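Local atomic coordinates of probable ribose-5-phosphate isomerase B (Mycoplasma genitalium, PDB entry 6MU0), a protein that probably interconverts ribulose 5-phosphate and ribose 5-phosphate in the non-oxidative stage of the pentose phosphate pathway. Residues L22-K25 against K26-E30; N88-K91 against G92-A95; R147-D150 against K151-Y155. All blocks are in the same frame, centred on the assembly; numbering follows the deposited sequence. Where two conformers were deposited one is given.

Contact 1: L22-K25 against K26-E30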
loop_
_atom_site.group_PDB
_atom_site.type_symbol
_atom_site.label_atom_id
_atom_site.label_comp_id
_atom_site.label_asym_id
_atom_site.label_seq_id
_atom_site.Cartn_x
_atom_site.Cartn_y
_atom_site.Cartn_z
ATOM N N LEU A 22 -6.824 9.069 -9.465
ATOM C CA LEU A 22 -5.946 10.237 -9.414
ATOM C C LEU A 22 -6.363 11.234 -8.338
ATOM O O LEU A 22 -5.502 11.816 -7.665
ATOM C CB LEU A 22 -5.897 10.925 -10.772
ATOM C CG LEU A 22 -5.421 10.032 -11.917
ATOM C CD1 LEU A 22 -5.342 10.838 -13.205
ATOM C CD2 LEU A 22 -4.081 9.409 -11.582
ATOM N N THR A 23 -7.666 11.491 -8.194
ATOM C CA THR A 23 -8.112 12.449 -7.186
ATOM C C THR A 23 -7.768 11.954 -5.786
ATOM O O THR A 23 -7.229 12.699 -4.960
ATOM C CB THR A 23 -9.615 12.701 -7.339
ATOM O OG1 THR A 23 -9.864 13.323 -8.607
ATOM C CG2 THR A 23 -10.130 13.602 -6.222
ATOM N N LEU A 24 -8.082 10.690 -5.501
ATOM C CA LEU A 24 -7.765 10.126 -4.195
ATOM C C LEU A 24 -6.263 10.131 -3.943
ATOM O O LEU A 24 -5.816 10.430 -2.830
ATOM C CB LEU A 24 -8.320 8.710 -4.104
ATOM C CG LEU A 24 -8.006 7.996 -2.792
ATOM C CD1 LEU A 24 -8.640 8.708 -1.599
ATOM C CD2 LEU A 24 -8.427 6.541 -2.854
ATOM N N LYS A 25 -5.468 9.811 -4.968
ATOM C CA LYS A 25 -4.020 9.797 -4.797
ATOM C C LYS A 25 -3.502 11.159 -4.347
ATOM O O LYS A 25 -2.673 11.243 -3.432
ATOM C CB LYS A 25 -3.345 9.345 -6.090
ATOM C CG LYS A 25 -1.825 9.422 -6.025
ATOM C CD LYS A 25 -1.165 8.479 -7.014
ATOM C CE LYS A 25 -1.476 8.820 -8.468
ATOM N NZ LYS A 25 -0.860 10.104 -8.891
ATOM N N LYS A 26 -3.974 12.243 -4.976
ATOM C CA LYS A 26 -3.520 13.567 -4.547
ATOM C C LYS A 26 -3.990 13.884 -3.133
ATOM O O LYS A 26 -3.234 14.451 -2.334
ATOM C CB LYS A 26 -3.971 14.670 -5.508
ATOM C CG LYS A 26 -3.513 16.058 -5.020
ATOM C CD LYS A 26 -3.848 17.208 -5.958
ATOM C CE LYS A 26 -3.370 18.537 -5.365
ATOM N NZ LYS A 26 -3.657 19.684 -6.269
ATOM N N ILE A 27 -5.244 13.558 -2.810
ATOM C CA ILE A 27 -5.745 13.784 -1.457
ATOM C C ILE A 27 -4.856 13.089 -0.432
ATOM O O ILE A 27 -4.444 13.687 0.571
ATOM C CB ILE A 27 -7.208 13.324 -1.342
ATOM C CG1 ILE A 27 -8.124 14.220 -2.175
ATOM C CG2 ILE A 27 -7.643 13.304 0.118
ATOM C CD1 ILE A 27 -9.546 13.696 -2.308
ATOM N N ILE A 28 -4.568 11.803 -0.648
ATOM C CA ILE A 28 -3.750 11.060 0.310
ATOM C C ILE A 28 -2.335 11.621 0.369
ATOM O O ILE A 28 -1.772 11.826 1.455
ATOM C CB ILE A 28 -3.739 9.562 -0.033
ATOM C CG1 ILE A 28 -5.129 8.955 0.144
ATOM C CG2 ILE A 28 -2.706 8.851 0.822
ATOM C CD1 ILE A 28 -5.223 7.537 -0.382
ATOM N N SER A 29 -1.733 11.879 -0.795
ATOM C CA SER A 29 -0.355 12.354 -0.818
ATOM C C SER A 29 -0.212 13.667 -0.057
ATOM O O SER A 29 0.684 13.818 0.781
ATOM C CB SER A 29 0.117 12.502 -2.262
ATOM O OG SER A 29 1.431 13.012 -2.299
ATOM N N GLU A 30 -1.093 14.627 -0.330
ATOM C CA GLU A 30 -0.993 15.919 0.340
ATOM C C GLU A 30 -1.330 15.813 1.826
ATOM O O GLU A 30 -0.718 16.497 2.656
ATOM C CB GLU A 30 -1.861 16.953 -0.376
ATOM C CG GLU A 30 -1.389 17.256 -1.793
ATOM C CD GLU A 30 -0.020 17.938 -1.860
ATOM O OE1 GLU A 30 0.375 18.632 -0.898
ATOM O OE2 GLU A 30 0.656 17.793 -2.902
#

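Contact 2: N88-K91 against G92-A95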
loop_
_atom_site.group_PDB
_atom_site.type_symbol
_atom_site.label_atom_id
_atom_site.label_comp_id
_atom_site.label_asym_id
_atom_site.label_seq_id
_atom_site.Cartn_x
_atom_site.Cartn_y
_atom_site.Cartn_z
ATOM N N ASN A 88 1.889 -8.203 -4.643
ATOM C CA ASN A 88 2.293 -9.408 -3.930
ATOM C C ASN A 88 3.200 -10.317 -4.753
ATOM O O ASN A 88 3.848 -11.192 -4.177
ATOM C CB ASN A 88 1.065 -10.170 -3.416
ATOM C CG ASN A 88 0.556 -9.627 -2.099
ATOM O OD1 ASN A 88 1.329 -9.461 -1.151
ATOM N ND2 ASN A 88 -0.744 -9.347 -2.024
ATOM N N LYS A 89 3.293 -10.122 -6.072
ATOM C CA LYS A 89 4.265 -10.885 -6.844
ATOM C C LYS A 89 5.698 -10.469 -6.539
ATOM O O LYS A 89 6.625 -11.222 -6.847
ATOM C CB LYS A 89 4.017 -10.734 -8.347
ATOM C CG LYS A 89 2.684 -11.250 -8.839
ATOM C CD LYS A 89 2.532 -12.725 -8.537
ATOM C CE LYS A 89 1.186 -13.267 -8.991
ATOM N NZ LYS A 89 1.086 -14.716 -8.658
ATOM N N VAL A 90 5.902 -9.301 -5.944
ATOM C CA VAL A 90 7.226 -8.721 -5.770
ATOM C C VAL A 90 7.859 -9.259 -4.492
ATOM O O VAL A 90 7.216 -9.311 -3.434
ATOM C CB VAL A 90 7.132 -7.186 -5.768
ATOM C CG1 VAL A 90 8.500 -6.561 -5.568
ATOM C CG2 VAL A 90 6.499 -6.708 -7.070
ATOM N N LYS A 91 9.128 -9.653 -4.591
ATOM C CA LYS A 91 9.844 -10.212 -3.452
ATOM C C LYS A 91 9.886 -9.226 -2.295
ATOM O O LYS A 91 10.216 -8.049 -2.470
ATOM C CB LYS A 91 11.273 -10.555 -3.864
ATOM C CG LYS A 91 11.366 -11.685 -4.869
ATOM C CD LYS A 91 10.967 -13.018 -4.255
ATOM C CE LYS A 91 11.008 -14.139 -5.285
ATOM N NZ LYS A 91 9.996 -13.935 -6.354
ATOM N N GLY A 92 9.556 -9.717 -1.102
ATOM C CA GLY A 92 9.598 -8.907 0.092
ATOM C C GLY A 92 8.375 -8.053 0.319
ATOM O O GLY A 92 8.276 -7.407 1.370
ATOM N N VAL A 93 7.445 -8.024 -0.619
ATOM C CA VAL A 93 6.250 -7.206 -0.480
ATOM C C VAL A 93 5.134 -8.026 0.149
ATOM O O VAL A 93 4.929 -9.198 -0.186
ATOM C CB VAL A 93 5.839 -6.614 -1.840
ATOM C CG1 VAL A 93 4.464 -5.956 -1.756
ATOM C CG2 VAL A 93 6.887 -5.612 -2.289
ATOM N N LEU A 94 4.418 -7.405 1.080
ATOM C CA LEU A 94 3.228 -7.977 1.703
ATOM C C LEU A 94 2.133 -6.932 1.515
ATOM O O LEU A 94 2.125 -5.902 2.194
ATOM C CB LEU A 94 3.499 -8.268 3.176
ATOM C CG LEU A 94 4.568 -9.335 3.441
ATOM C CD1 LEU A 94 4.911 -9.327 4.924
ATOM C CD2 LEU A 94 4.109 -10.717 2.983
ATOM N N ALA A 95 1.229 -7.172 0.568
ATOM C CA ALA A 95 0.244 -6.178 0.166
ATOM C C ALA A 95 -1.143 -6.573 0.659
ATOM O O ALA A 95 -1.613 -7.688 0.390
ATOM C CB ALA A 95 0.237 -6.000 -1.352
#

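Contact 3: R147-D150 against K151-Y155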
loop_
_atom_site.group_PDB
_atom_site.type_symbol
_atom_site.label_atom_id
_atom_site.label_comp_id
_atom_site.label_asym_id
_atom_site.label_seq_id
_atom_site.Cartn_x
_atom_site.Cartn_y
_atom_site.Cartn_z
ATOM N N ARG A 147 5.726 -15.689 13.058
ATOM C CA ARG A 147 5.890 -17.054 12.572
ATOM C C ARG A 147 5.162 -17.250 11.248
ATOM O O ARG A 147 5.674 -17.908 10.333
ATOM C CB ARG A 147 5.339 -18.015 13.619
ATOM C CG ARG A 147 5.466 -19.464 13.244
ATOM C CD ARG A 147 4.909 -20.356 14.336
ATOM N NE ARG A 147 3.451 -20.299 14.427
ATOM C CZ ARG A 147 2.764 -19.936 15.506
ATOM N NH1 ARG A 147 3.386 -19.576 16.624
ATOM N NH2 ARG A 147 1.439 -19.939 15.473
ATOM N N ARG A 148 3.970 -16.672 11.121
ATOM C CA ARG A 148 3.192 -16.825 9.898
ATOM C C ARG A 148 3.811 -16.059 8.734
ATOM O O ARG A 148 3.976 -16.608 7.639
ATOM C CB ARG A 148 1.746 -16.416 10.161
ATOM C CG ARG A 148 1.061 -17.399 11.100
ATOM C CD ARG A 148 -0.159 -16.839 11.789
ATOM N NE ARG A 148 -0.628 -17.790 12.788
ATOM C CZ ARG A 148 -1.512 -17.511 13.736
ATOM N NH1 ARG A 148 -2.036 -16.289 13.825
ATOM N NH2 ARG A 148 -1.853 -18.452 14.606
ATOM N N ILE A 149 4.170 -14.788 8.946
ATOM C CA ILE A 149 4.817 -14.005 7.893
ATOM C C ILE A 149 6.109 -14.680 7.441
ATOM O O ILE A 149 6.441 -14.708 6.249
ATOM C CB ILE A 149 5.059 -12.564 8.381
ATOM C CG1 ILE A 149 3.725 -11.847 8.611
ATOM C CG2 ILE A 149 5.929 -11.795 7.399
ATOM C CD1 ILE A 149 2.771 -11.967 7.450
ATOM N N ASP A 150 6.865 -15.234 8.398
ATOM C CA ASP A 150 8.103 -15.931 8.054
ATOM C C ASP A 150 7.848 -17.064 7.068
ATOM O O ASP A 150 8.685 -17.342 6.203
ATOM C CB ASP A 150 8.776 -16.490 9.309
ATOM C CG ASP A 150 9.452 -15.419 10.144
ATOM O OD1 ASP A 150 9.561 -14.270 9.676
ATOM O OD2 ASP A 150 9.876 -15.734 11.276
ATOM N N LYS A 151 6.712 -17.754 7.202
ATOM C CA LYS A 151 6.396 -18.839 6.275
ATOM C C LYS A 151 6.157 -18.317 4.862
ATOM O O LYS A 151 6.515 -18.981 3.880
ATOM C CB LYS A 151 5.190 -19.629 6.779
ATOM C CG LYS A 151 5.516 -20.476 8.002
ATOM C CD LYS A 151 4.315 -21.227 8.543
ATOM C CE LYS A 151 4.738 -22.203 9.629
ATOM N NZ LYS A 151 3.584 -22.961 10.190
ATOM N N ILE A 152 5.530 -17.145 4.734
ATOM C CA ILE A 152 5.327 -16.548 3.415
ATOM C C ILE A 152 6.668 -16.175 2.800
ATOM O O ILE A 152 6.934 -16.444 1.620
ATOM C CB ILE A 152 4.414 -15.312 3.512
ATOM C CG1 ILE A 152 3.058 -15.675 4.118
ATOM C CG2 ILE A 152 4.262 -14.669 2.137
ATOM C CD1 ILE A 152 2.144 -14.481 4.288
ATOM N N ILE A 153 7.516 -15.522 3.595
ATOM C CA ILE A 153 8.826 -15.105 3.113
ATOM C C ILE A 153 9.654 -16.315 2.695
ATOM O O ILE A 153 10.317 -16.292 1.651
ATOM C CB ILE A 153 9.527 -14.240 4.177
ATOM C CG1 ILE A 153 8.746 -12.942 4.407
ATOM C CG2 ILE A 153 10.959 -13.938 3.772
ATOM C CD1 ILE A 153 9.190 -12.181 5.639
ATOM N N ARG A 154 9.621 -17.388 3.489
ATOM C CA ARG A 154 10.377 -18.588 3.148
ATOM C C ARG A 154 9.889 -19.209 1.846
ATOM O O ARG A 154 10.697 -19.651 1.022
ATOM C CB ARG A 154 10.304 -19.597 4.290
ATOM C CG ARG A 154 11.378 -20.658 4.205
ATOM C CD ARG A 154 11.748 -21.190 5.579
ATOM N NE ARG A 154 10.918 -22.320 5.977
ATOM C CZ ARG A 154 11.163 -23.579 5.629
ATOM N NH1 ARG A 154 10.360 -24.552 6.040
ATOM N NH2 ARG A 154 12.210 -23.865 4.866
ATOM N N TYR A 155 8.571 -19.263 1.645
ATOM C CA TYR A 155 8.047 -19.801 0.395
ATOM C C TYR A 155 8.590 -19.030 -0.802
ATOM O O TYR A 155 9.074 -19.625 -1.769
ATOM C CB TYR A 155 6.515 -19.791 0.389
ATOM C CG TYR A 155 5.926 -20.353 -0.892
ATOM C CD1 TYR A 155 5.827 -19.572 -2.043
ATOM C CD2 TYR A 155 5.481 -21.668 -0.955
ATOM C CE1 TYR A 155 5.317 -20.092 -3.223
ATOM C CE2 TYR A 155 4.961 -22.196 -2.131
ATOM C CZ TYR A 155 4.879 -21.402 -3.261
ATOM O OH TYR A 155 4.367 -21.916 -4.433
#

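Contact 1: L22-K25 against K26-E30
L24 overlaps I28 one turn further along helix 22-34. The CD1 methyl of I28 sits against the branch point of the leucine, 3.7 Å from L24 CG, and L24 CD1 is nearly as near to it. The two side chains cross at a slant. L24 has CG anti to the backbone N (chi1 178°), which swings its branch forward along the helix to meet I28. Alongside, T23 and I27 run side by side and point the same way. They meet more loosely, with T23 CG2 4.0 Å from I27 CD1. The backbone is regular alpha helix. I28 N reaches L24 O at 2.9 Å with an N-H...O angle of 170°, and the neighbouring i to i+4 bonds are of similar quality. The helix is the crossover of the beta-alpha-beta unit with strands 12-16 and 38-41. I28 packs on I15 of that first strand, while L24 and I27 lean on helix 125-137. K25 is bent at its far end, and its NZ forms a salt bridge with D41 and a hydrogen bond with the carbonyl of P44. L24, I27 and I28 thus face neighbouring elements, T23 stays at the surface, and the buried lysine probably keeps its charge beside D41.

Contact 2: N88-K91 against G92-A95
The amide of N88 pairs with the backbone of A95 through two hydrogen bonds. A95 N donates to N88 OD1 at 2.9 Å, with an N-H...O angle of 164°. N88 ND2 donates in return to A95 O at 3.1 Å. That acceptor lies close to the plane of the asparagine amide, whereas A95 N is tilted 33° from the plane of the side-chain carbonyl. Both polar ends of the amide are therefore used on one residue, which fixes the flip of the group. The A95 methyl lies over the face of the amide, with CB 3.6 Å from N88 ND2.

A third bond closes the bend between them. V93 N donates to V90 O at 3.1 Å, approaching from above the carbonyl plane. This is a type II beta turn from V90 to V93, with K91 and G92 at its corners. G92 has positive phi (83°). At these backbone angles the carbonyl O of K91 would jam against a CB, which calls for glycine. The turn belongs to the link between helix 81-88 and strand 95-97, the edge strand of the parallel sheet in this chain. N88 thus ties the chain ahead of the turn to A95 of that strand. G92 N also bonds to E156 of helix 144-158, and N114 binds both G92 O and L94 N.

The valines of the loop are buried. V90 and V93, the two ends of the turn, meet at an angle, with V90 CG1 3.8 Å from V93 CG2. V93 CB also rests 3.4 Å from V90 O. Around this pair, V90 leans on F58 and A61 of helix 53-66. V93 lies against A87 and V115, and A95 against A87 and C117.

Contact 3: R147-D150 against K151-Y155
I149 makes the apolar contacts, one with each branch. Its CG2 methyl lies 3.7 Å from I153 CD1, one turn on. Its CD1 leans to a different side, toward I152 CD1 at 4.1 Å. Chi1 of -66° sets CG2 anti to the backbone N, and chi2 of -50° folds CD1 forward toward I152. I149 and I153 each have two conformers, so the exact distances are less certain.

Among the backbone bonds, I153 N to I149 O is 3.0 Å, with an N-H...O angle of 169°. R154 N to D150 O is also sound, at 2.9 Å. Earlier bonds are weak: K151 N is shared between R147 O and R148 O, and I152 N is 3.3 Å from R148 O. These segments form part of helix 144-158, the last of the chain. I149 and I152 face L94 of the loop before strand 95-97. R148 and R144, one turn before it, probably help bind ribulose 5-phosphate.

Among the charged side chains, K151 runs extended beyond CG, and its CG passes 3.5 Å from R147 O. Its NZ stays 5.0 Å from R147 NE, a like charge. D150 OD1 bonds to Q146, and R154 NH2 forms a salt bridge with E158.

Contacts 1 and 3 are each one turn-to-turn stretch of a single helix; contact 2 is a loop. Contacts 1 and 2 are partly buried, while contact 3 lies at the surface. Contact 1 is on the opposite side of the chain's centre from the other two, about 33 Å from contact 3 between centres. Contacts 2 and 3 touch: L94 CD1 packs on I149 CG2, and L94 CD2 lies near I152. The chemistry differs accordingly. Helix 22-34 turns aliphatic groups to its neighbours and buries K25 in a salt bridge to D41. The loop relies on an asparagine amide and a type II turn with glycine. Helix 144-158 has an isoleucine face with charged groups around it.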